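Long-range contacts in soluble lytic murein transglycosylase (Escherichia coli, PDB 1QSA), which cleaves the glycosidic bonds between N-acetylmuramic acid and N-acetylglucosamine in peptidoglycan, leaving a 1,6-anhydro bond in the muramic acid residue: residues A[366-371]-A[443-448]; A[414-419]-A[436-441]. All coordinates share one frame; numbering follows the deposited sequence.

Interaction 1 (A[366-371]-A[443-448]); sequences LKIDKA and DHLEER. With SO4 (sulfate ion), chain B; SO4 (sulfate ion), chain H.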
ATOM      1  N   LEU A 366     -21.156  11.818 -14.771  1.00 21.58           N
ATOM      2  CA  LEU A 366     -19.763  11.413 -14.836  1.00 21.61           C
ATOM      3  C   LEU A 366     -18.982  12.402 -15.681  1.00 21.86           C
ATOM      4  O   LEU A 366     -19.389  12.727 -16.792  1.00 23.18           O
ATOM      5  CB  LEU A 366     -19.626  10.032 -15.476  1.00 21.59           C
ATOM      6  CG  LEU A 366     -19.965   8.781 -14.676  1.00 24.20           C
ATOM      7  CD1 LEU A 366     -19.590   7.565 -15.494  1.00 25.33           C
ATOM      8  CD2 LEU A 366     -19.160   8.787 -13.408  1.00 26.70           C
ATOM      9  N   LYS A 367     -17.898  12.926 -15.131  1.00 20.40           N
ATOM     10  CA  LYS A 367     -17.047  13.832 -15.886  1.00 20.78           C
ATOM     11  C   LYS A 367     -16.016  12.925 -16.553  1.00 20.25           C
ATOM     12  O   LYS A 367     -15.284  12.203 -15.871  1.00 18.94           O
ATOM     13  CB  LYS A 367     -16.350  14.843 -14.977  1.00 21.01           C
ATOM     14  CG  LYS A 367     -15.316  15.685 -15.712  1.00 24.61           C
ATOM     15  CD  LYS A 367     -14.774  16.811 -14.851  1.00 26.84           C
ATOM     16  CE  LYS A 367     -13.636  17.541 -15.550  1.00 31.19           C
ATOM     17  NZ  LYS A 367     -14.012  18.049 -16.904  1.00 33.51           N
ATOM     18  N   ILE A 368     -16.016  12.897 -17.883  1.00 18.63           N
ATOM     19  CA  ILE A 368     -15.057  12.064 -18.612  1.00 18.31           C
ATOM     20  C   ILE A 368     -14.193  12.897 -19.559  1.00 19.71           C
ATOM     21  O   ILE A 368     -14.678  13.379 -20.582  1.00 22.78           O
ATOM     22  CB  ILE A 368     -15.771  10.953 -19.431  1.00 17.24           C
ATOM     23  CG1 ILE A 368     -16.675  10.124 -18.514  1.00 17.31           C
ATOM     24  CG2 ILE A 368     -14.741  10.028 -20.098  1.00 18.09           C
ATOM     25  CD1 ILE A 368     -17.519   9.101 -19.229  1.00 20.70           C
ATOM     26  N   ASP A 369     -12.948  13.148 -19.161  1.00 18.95           N
ATOM     27  CA  ASP A 369     -11.987  13.888 -19.985  1.00 18.75           C
ATOM     28  C   ASP A 369     -11.429  12.886 -20.989  1.00 21.58           C
ATOM     29  O   ASP A 369     -11.120  11.748 -20.625  1.00 20.26           O
ATOM     30  CB  ASP A 369     -10.822  14.409 -19.143  1.00 21.14           C
ATOM     31  CG  ASP A 369     -11.223  15.519 -18.190  1.00 24.17           C
ATOM     32  OD1 ASP A 369     -12.391  15.961 -18.222  1.00 24.50           O
ATOM     33  OD2 ASP A 369     -10.353  15.952 -17.410  1.00 24.26           O
ATOM     34  N   LYS A 370     -11.294  13.304 -22.243  1.00 20.59           N
ATOM     35  CA  LYS A 370     -10.770  12.419 -23.274  1.00 22.02           C
ATOM     36  C   LYS A 370      -9.288  12.638 -23.523  1.00 21.79           C
ATOM     37  O   LYS A 370      -8.777  13.743 -23.362  1.00 21.49           O
ATOM     38  CB  LYS A 370     -11.513  12.633 -24.591  1.00 23.87           C
ATOM     39  CG  LYS A 370     -12.992  12.277 -24.561  1.00 27.23           C
ATOM     40  CD  LYS A 370     -13.629  12.603 -25.906  1.00 32.31           C
ATOM     41  CE  LYS A 370     -15.140  12.453 -25.879  1.00 35.23           C
ATOM     42  NZ  LYS A 370     -15.757  12.802 -27.192  1.00 38.27           N
ATOM     43  N   ALA A 371      -8.598  11.571 -23.915  1.00 20.77           N
ATOM     44  CA  ALA A 371      -7.180  11.675 -24.241  1.00 22.79           C
ATOM     45  C   ALA A 371      -7.125  12.322 -25.638  1.00 22.97           C
ATOM     46  O   ALA A 371      -8.146  12.411 -26.330  1.00 23.58           O
ATOM     47  CB  ALA A 371      -6.545  10.286 -24.265  1.00 22.88           C
ATOM     48  N   ASP A 443      -9.839  12.205 -14.071  1.00 15.18           N
ATOM     49  CA  ASP A 443     -11.089  12.326 -14.803  1.00 14.39           C
ATOM     50  C   ASP A 443     -11.083  11.620 -16.162  1.00 14.87           C
ATOM     51  O   ASP A 443     -12.089  11.657 -16.873  1.00 14.40           O
ATOM     52  CB  ASP A 443     -11.503  13.797 -14.947  1.00 16.60           C
ATOM     53  CG  ASP A 443     -11.830  14.445 -13.611  1.00 19.46           C
ATOM     54  OD1 ASP A 443     -12.604  13.856 -12.827  1.00 18.29           O
ATOM     55  OD2 ASP A 443     -11.306  15.547 -13.336  1.00 21.31           O
ATOM     56  N   HIS A 444      -9.963  10.984 -16.527  1.00 14.40           N
ATOM     57  CA  HIS A 444      -9.895  10.215 -17.783  1.00 13.38           C
ATOM     58  C   HIS A 444     -10.445   8.819 -17.453  1.00 14.18           C
ATOM     59  O   HIS A 444      -9.737   7.805 -17.505  1.00 12.52           O
ATOM     60  CB  HIS A 444      -8.451  10.106 -18.280  1.00 15.53           C
ATOM     61  CG  HIS A 444      -7.958  11.336 -18.971  1.00 17.83           C
ATOM     62  ND1 HIS A 444      -7.806  12.547 -18.325  1.00 17.89           N
ATOM     63  CD2 HIS A 444      -7.584  11.547 -20.255  1.00 17.65           C
ATOM     64  CE1 HIS A 444      -7.358  13.448 -19.183  1.00 17.81           C
ATOM     65  NE2 HIS A 444      -7.218  12.867 -20.359  1.00 17.39           N
ATOM     66  N   LEU A 445     -11.733   8.774 -17.137  1.00 12.39           N
ATOM     67  CA  LEU A 445     -12.366   7.533 -16.709  1.00 12.27           C
ATOM     68  C   LEU A 445     -12.277   6.313 -17.610  1.00 12.45           C
ATOM     69  O   LEU A 445     -12.153   5.191 -17.110  1.00 11.56           O
ATOM     70  CB  LEU A 445     -13.823   7.782 -16.283  1.00 13.19           C
ATOM     71  CG  LEU A 445     -14.031   8.802 -15.158  1.00 13.25           C
ATOM     72  CD1 LEU A 445     -15.523   8.866 -14.790  1.00 15.15           C
ATOM     73  CD2 LEU A 445     -13.188   8.449 -13.939  1.00 13.90           C
ATOM     74  N   GLU A 446     -12.333   6.508 -18.926  1.00 11.48           N
ATOM     75  CA  GLU A 446     -12.291   5.364 -19.835  1.00 12.24           C
ATOM     76  C   GLU A 446     -10.980   4.586 -19.715  1.00 11.36           C
ATOM     77  O   GLU A 446     -10.986   3.358 -19.719  1.00 13.11           O
ATOM     78  CB  GLU A 446     -12.528   5.792 -21.295  1.00 13.29           C
ATOM     79  CG  GLU A 446     -12.877   4.593 -22.156  1.00 15.41           C
ATOM     80  CD  GLU A 446     -13.286   4.926 -23.571  1.00 16.32           C
ATOM     81  OE1 GLU A 446     -12.935   6.015 -24.067  1.00 17.10           O
ATOM     82  OE2 GLU A 446     -13.964   4.072 -24.183  1.00 19.62           O
ATOM     83  N   GLU A 447      -9.868   5.313 -19.612  1.00 11.90           N
ATOM     84  CA  GLU A 447      -8.544   4.700 -19.487  1.00 11.14           C
ATOM     85  C   GLU A 447      -8.292   4.158 -18.085  1.00 12.00           C
ATOM     86  O   GLU A 447      -7.525   3.202 -17.907  1.00 11.94           O
ATOM     87  CB  GLU A 447      -7.439   5.691 -19.882  1.00 11.69           C
ATOM     88  CG  GLU A 447      -7.439   6.104 -21.370  1.00 13.71           C
ATOM     89  CD  GLU A 447      -8.525   7.104 -21.720  1.00 17.05           C
ATOM     90  OE1 GLU A 447      -8.936   7.896 -20.849  1.00 16.65           O
ATOM     91  OE2 GLU A 447      -8.968   7.115 -22.886  1.00 19.10           O
ATOM     92  N   ARG A 448      -8.938   4.762 -17.087  1.00 11.01           N
ATOM     93  CA  ARG A 448      -8.798   4.306 -15.703  1.00 11.64           C
ATOM     94  C   ARG A 448      -9.624   3.039 -15.435  1.00 10.97           C
ATOM     95  O   ARG A 448      -9.304   2.268 -14.529  1.00 10.42           O
ATOM     96  CB  ARG A 448      -9.298   5.377 -14.714  1.00 10.35           C
ATOM     97  CG  ARG A 448      -8.476   6.685 -14.671  1.00 10.99           C
ATOM     98  CD  ARG A 448      -8.986   7.626 -13.553  1.00 13.43           C
ATOM     99  NE  ARG A 448      -8.808   7.022 -12.242  1.00 12.24           N
ATOM    100  CZ  ARG A 448      -9.612   7.222 -11.198  1.00 15.75           C
ATOM    101  NH1 ARG A 448     -10.625   8.084 -11.271  1.00 14.82           N
ATOM    102  NH2 ARG A 448      -9.378   6.587 -10.060  1.00 15.83           N
TER
HETATM  103  S   SO4 B 701     -12.505   7.798  -7.934  1.00 30.99           S
HETATM  104  O1  SO4 B 701     -13.695   7.055  -7.474  1.00 31.23           O
HETATM  105  O2  SO4 B 701     -12.707   8.225  -9.333  1.00 29.06           O
HETATM  106  O3  SO4 B 701     -12.343   8.982  -7.073  1.00 34.92           O
HETATM  107  O4  SO4 B 701     -11.295   6.965  -7.832  1.00 31.20           O
HETATM  108  S   SO4 H 707      -6.638   4.381  -8.697  1.00 61.16           S
HETATM  109  O1  SO4 H 707      -8.101   4.532  -8.570  1.00 61.59           O
HETATM  110  O2  SO4 H 707      -6.003   4.611  -7.386  1.00 61.52           O
HETATM  111  O3  SO4 H 707      -6.329   3.018  -9.159  1.00 61.29           O
HETATM  112  O4  SO4 H 707      -6.133   5.360  -9.671  1.00 61.24           O
HETATM  113  O   HOH W   1     -14.585  11.965 -13.275  1.00 18.42           O
HETATM  114  O   HOH W   2     -11.333   9.012 -20.640  1.00 14.86           O
HETATM  115  O   HOH W   3     -10.487  17.346 -15.161  1.00 27.76           O
HETATM  116  O   HOH W   4      -5.917  14.363 -22.394  0.58 11.61           O
HETATM  117  O   HOH W   5     -10.138   9.077 -24.255  1.00 19.20           O
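Asp369 N donates to Asp443 O (2.9 Å, 161° at the hydrogen), pinning the extended 366-371 loop to the turn that leads into helix 445-448; the same oxygen receives a CA-H...O contact from Ile368. His444 CA makes a second such contact with Asp369 O, and that oxygen also lies over one face of the imidazole, toward its rim. Asp369 CB adds a CH-pi contact, 3.9 Å from the ring centroid, while a water links His444 NE2 to Lys370 O. His444 is both the centre of an inverse gamma turn and the N-cap of helix 445-448, so the loop lies against a helix start. Lys367 extends alongside its own loop toward Asp369, its CE passing 3.8 Å from Asp443 OD2; a bend at the last torsion (chi4 55°) then delivers NZ to the syn lone pair of Asp369 OD1 at 3.0 Å. The carboxylates of Asp369 and Asp443, their planes 67° apart, share a water through their OD2 atoms, and Arg349 forms a salt bridge with Asp443 OD1. On the apolar side Leu445 CD1 meets Leu366 CD2 at 3.9 Å and Ile368 CG1 at 4.1 Å, next to Tyr600 and Phe601.

Interaction 2 (A[414-419]-A[436-441]); sequences TEQAQL and TIAGKL
Gln416 and Gly439 bring the two backbones to within 5.6 Å, CA to CA, where helix 413-425 passes the C-terminal end of helix 429-438. That end closes in a Schellman motif: Lys440 takes positive phi, Leu441 N bonds back to Thr436 O and Lys440 N to Ile437 O. The amide of Gln416 lies over this turn, its OE1 3.1 Å from Gly439 CA, a close approach made where the glycine carries no side chain. With CG anti to the carbonyl carbon (chi1 -67°) and the chain extended beyond it, Gln416 also carries NE2 alongside Ala438, 4.2 Å from its CB; the hydrogen bond of NE2 goes to Val408 O at the end of helix 397-408. Just past the turn, Leu441 points back at the first helix and presses one methyl, CD1, onto Ala417, 3.6 Å from its CA and 3.9 Å from its CB. The join is thus a small, buried contact between a helix flank and a helix C-terminal turn, made by a leucine branch and the flat end of a glutamine. Ala438 and Leu419 both pack on helix 397-408, Ala417 also touches Pro372 and His444, and Thr436 rests on helix 445-448.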
ATOM      1  N   THR A 414      -0.136  15.757 -21.039  1.00 20.42           N
ATOM      2  CA  THR A 414      -0.601  15.424 -22.381  1.00 21.68           C
ATOM      3  C   THR A 414       0.063  14.143 -22.863  1.00 20.37           C
ATOM      4  O   THR A 414      -0.607  13.258 -23.406  1.00 19.95           O
ATOM      5  CB  THR A 414      -0.316  16.571 -23.380  1.00 23.71           C
ATOM      6  OG1 THR A 414      -1.063  17.728 -22.983  1.00 26.54           O
ATOM      7  CG2 THR A 414      -0.721  16.174 -24.796  1.00 26.43           C
ATOM      8  N   GLU A 415       1.378  14.054 -22.671  1.00 20.37           N
ATOM      9  CA  GLU A 415       2.126  12.865 -23.068  1.00 19.44           C
ATOM     10  C   GLU A 415       1.664  11.653 -22.256  1.00 18.26           C
ATOM     11  O   GLU A 415       1.489  10.571 -22.814  1.00 16.44           O
ATOM     12  CB  GLU A 415       3.631  13.078 -22.888  1.00 21.53           C
ATOM     13  CG  GLU A 415       4.238  14.064 -23.887  1.00 25.32           C
ATOM     14  CD  GLU A 415       5.691  14.420 -23.592  1.00 28.95           C
ATOM     15  OE1 GLU A 415       6.085  14.487 -22.405  1.00 28.51           O
ATOM     16  OE2 GLU A 415       6.443  14.659 -24.563  1.00 32.66           O
ATOM     17  N   GLN A 416       1.438  11.841 -20.957  1.00 15.78           N
ATOM     18  CA  GLN A 416       0.985  10.725 -20.111  1.00 16.41           C
ATOM     19  C   GLN A 416      -0.408  10.229 -20.527  1.00 16.32           C
ATOM     20  O   GLN A 416      -0.683   9.014 -20.484  1.00 15.04           O
ATOM     21  CB  GLN A 416       1.052  11.108 -18.630  1.00 15.56           C
ATOM     22  CG  GLN A 416       2.496  11.298 -18.151  1.00 16.49           C
ATOM     23  CD  GLN A 416       2.597  12.000 -16.808  1.00 16.57           C
ATOM     24  OE1 GLN A 416       1.865  12.947 -16.544  1.00 18.07           O
ATOM     25  NE2 GLN A 416       3.531  11.559 -15.967  1.00 16.11           N
ATOM     26  N   ALA A 417      -1.265  11.150 -20.981  1.00 15.75           N
ATOM     27  CA  ALA A 417      -2.609  10.796 -21.447  1.00 15.42           C
ATOM     28  C   ALA A 417      -2.526  10.064 -22.793  1.00 14.65           C
ATOM     29  O   ALA A 417      -3.283   9.127 -23.053  1.00 14.09           O
ATOM     30  CB  ALA A 417      -3.492  12.061 -21.559  1.00 17.15           C
ATOM     31  N   GLN A 418      -1.600  10.495 -23.655  1.00 15.14           N
ATOM     32  CA  GLN A 418      -1.411   9.823 -24.940  1.00 16.21           C
ATOM     33  C   GLN A 418      -0.921   8.404 -24.684  1.00 14.42           C
ATOM     34  O   GLN A 418      -1.388   7.475 -25.320  1.00 14.00           O
ATOM     35  CB  GLN A 418      -0.377  10.538 -25.801  1.00 17.61           C
ATOM     36  CG  GLN A 418      -0.826  11.867 -26.370  1.00 20.72           C
ATOM     37  CD  GLN A 418       0.277  12.505 -27.186  1.00 22.67           C
ATOM     38  OE1 GLN A 418       1.387  12.717 -26.693  1.00 24.25           O
ATOM     39  NE2 GLN A 418      -0.016  12.807 -28.440  1.00 25.31           N
ATOM     40  N   LEU A 419       0.040   8.255 -23.768  1.00 15.21           N
ATOM     41  CA  LEU A 419       0.574   6.937 -23.429  1.00 12.90           C
ATOM     42  C   LEU A 419      -0.531   6.049 -22.824  1.00 12.42           C
ATOM     43  O   LEU A 419      -0.647   4.867 -23.156  1.00 11.81           O
ATOM     44  CB  LEU A 419       1.783   7.071 -22.481  1.00 13.26           C
ATOM     45  CG  LEU A 419       3.089   7.573 -23.132  1.00 15.88           C
ATOM     46  CD1 LEU A 419       4.149   7.868 -22.078  1.00 16.97           C
ATOM     47  CD2 LEU A 419       3.600   6.522 -24.127  1.00 16.54           C
ATOM     48  N   THR A 436      -2.553   6.439 -16.086  1.00 12.38           N
ATOM     49  CA  THR A 436      -3.477   7.421 -15.509  1.00 12.36           C
ATOM     50  C   THR A 436      -3.032   7.798 -14.096  1.00 13.33           C
ATOM     51  O   THR A 436      -3.187   8.941 -13.680  1.00 14.12           O
ATOM     52  CB  THR A 436      -4.962   6.947 -15.483  1.00  9.94           C
ATOM     53  OG1 THR A 436      -5.115   5.821 -14.606  1.00 12.45           O
ATOM     54  CG2 THR A 436      -5.437   6.575 -16.882  1.00 10.14           C
ATOM     55  N   ILE A 437      -2.436   6.846 -13.381  1.00 14.11           N
ATOM     56  CA  ILE A 437      -1.970   7.114 -12.026  1.00 15.18           C
ATOM     57  C   ILE A 437      -0.743   8.026 -12.067  1.00 16.18           C
ATOM     58  O   ILE A 437      -0.681   9.015 -11.339  1.00 16.12           O
ATOM     59  CB  ILE A 437      -1.675   5.812 -11.263  1.00 14.65           C
ATOM     60  CG1 ILE A 437      -2.985   5.073 -11.019  1.00 14.85           C
ATOM     61  CG2 ILE A 437      -0.970   6.099  -9.932  1.00 16.55           C
ATOM     62  CD1 ILE A 437      -2.811   3.641 -10.518  1.00 15.96           C
ATOM     63  N   ALA A 438       0.200   7.729 -12.961  1.00 15.85           N
ATOM     64  CA  ALA A 438       1.402   8.553 -13.100  1.00 17.65           C
ATOM     65  C   ALA A 438       1.072  10.003 -13.453  1.00 18.06           C
ATOM     66  O   ALA A 438       1.695  10.929 -12.932  1.00 20.21           O
ATOM     67  CB  ALA A 438       2.331   7.962 -14.170  1.00 14.96           C
ATOM     68  N   GLY A 439       0.085  10.205 -14.324  1.00 17.01           N
ATOM     69  CA  GLY A 439      -0.265  11.557 -14.719  1.00 17.26           C
ATOM     70  C   GLY A 439      -1.368  12.193 -13.897  1.00 17.97           C
ATOM     71  O   GLY A 439      -1.768  13.325 -14.188  1.00 18.13           O
ATOM     72  N   LYS A 440      -1.866  11.462 -12.894  1.00 16.53           N
ATOM     73  CA  LYS A 440      -2.958  11.929 -12.030  1.00 16.02           C
ATOM     74  C   LYS A 440      -4.140  12.372 -12.888  1.00 15.56           C
ATOM     75  O   LYS A 440      -4.776  13.389 -12.615  1.00 16.28           O
ATOM     76  CB  LYS A 440      -2.488  13.070 -11.113  1.00 18.19           C
ATOM     77  CG  LYS A 440      -1.400  12.667 -10.142  1.00 21.47           C
ATOM     78  CD  LYS A 440      -0.962  13.848  -9.286  1.00 26.57           C
ATOM     79  CE  LYS A 440       0.128  13.440  -8.301  1.00 30.38           C
ATOM     80  NZ  LYS A 440      -0.355  12.399  -7.341  1.00 34.00           N
ATOM     81  N   LEU A 441      -4.427  11.578 -13.920  1.00 13.19           N
ATOM     82  CA  LEU A 441      -5.506  11.827 -14.880  1.00 14.43           C
ATOM     83  C   LEU A 441      -6.781  11.226 -14.307  1.00 14.95           C
ATOM     84  O   LEU A 441      -7.409  10.357 -14.918  1.00 14.04           O
ATOM     85  CB  LEU A 441      -5.152  11.143 -16.216  1.00 13.00           C
ATOM     86  CG  LEU A 441      -3.765  11.475 -16.798  1.00 15.10           C
ATOM     87  CD1 LEU A 441      -3.471  10.571 -18.009  1.00 15.68           C
ATOM     88  CD2 LEU A 441      -3.719  12.936 -17.195  1.00 17.86           C
TER

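How the interactions relate
Interaction 2 is nested in the chain between the segments of interaction 1, and their centres lie about 11 Å apart on the same side of the molecule. The 414-419/436-441 contact is buried packing of a helix against the closing turn of the next one, without direct hydrogen bonds between its segments, whereas 366-371/443-448 lies at the surface and relies on a backbone bond, several bridging waters and charged side chains. Helices 429-438 and 445-448 follow one another, so the two contacts share a continuous piece of structure: Glu447 CB packs on Thr436 CG2 at 3.7 Å. Ala371 CB likewise meets Ala417 O at 3.7 Å, and Arg421 of helix 413-425 forms salt bridges with Glu446 and Glu447.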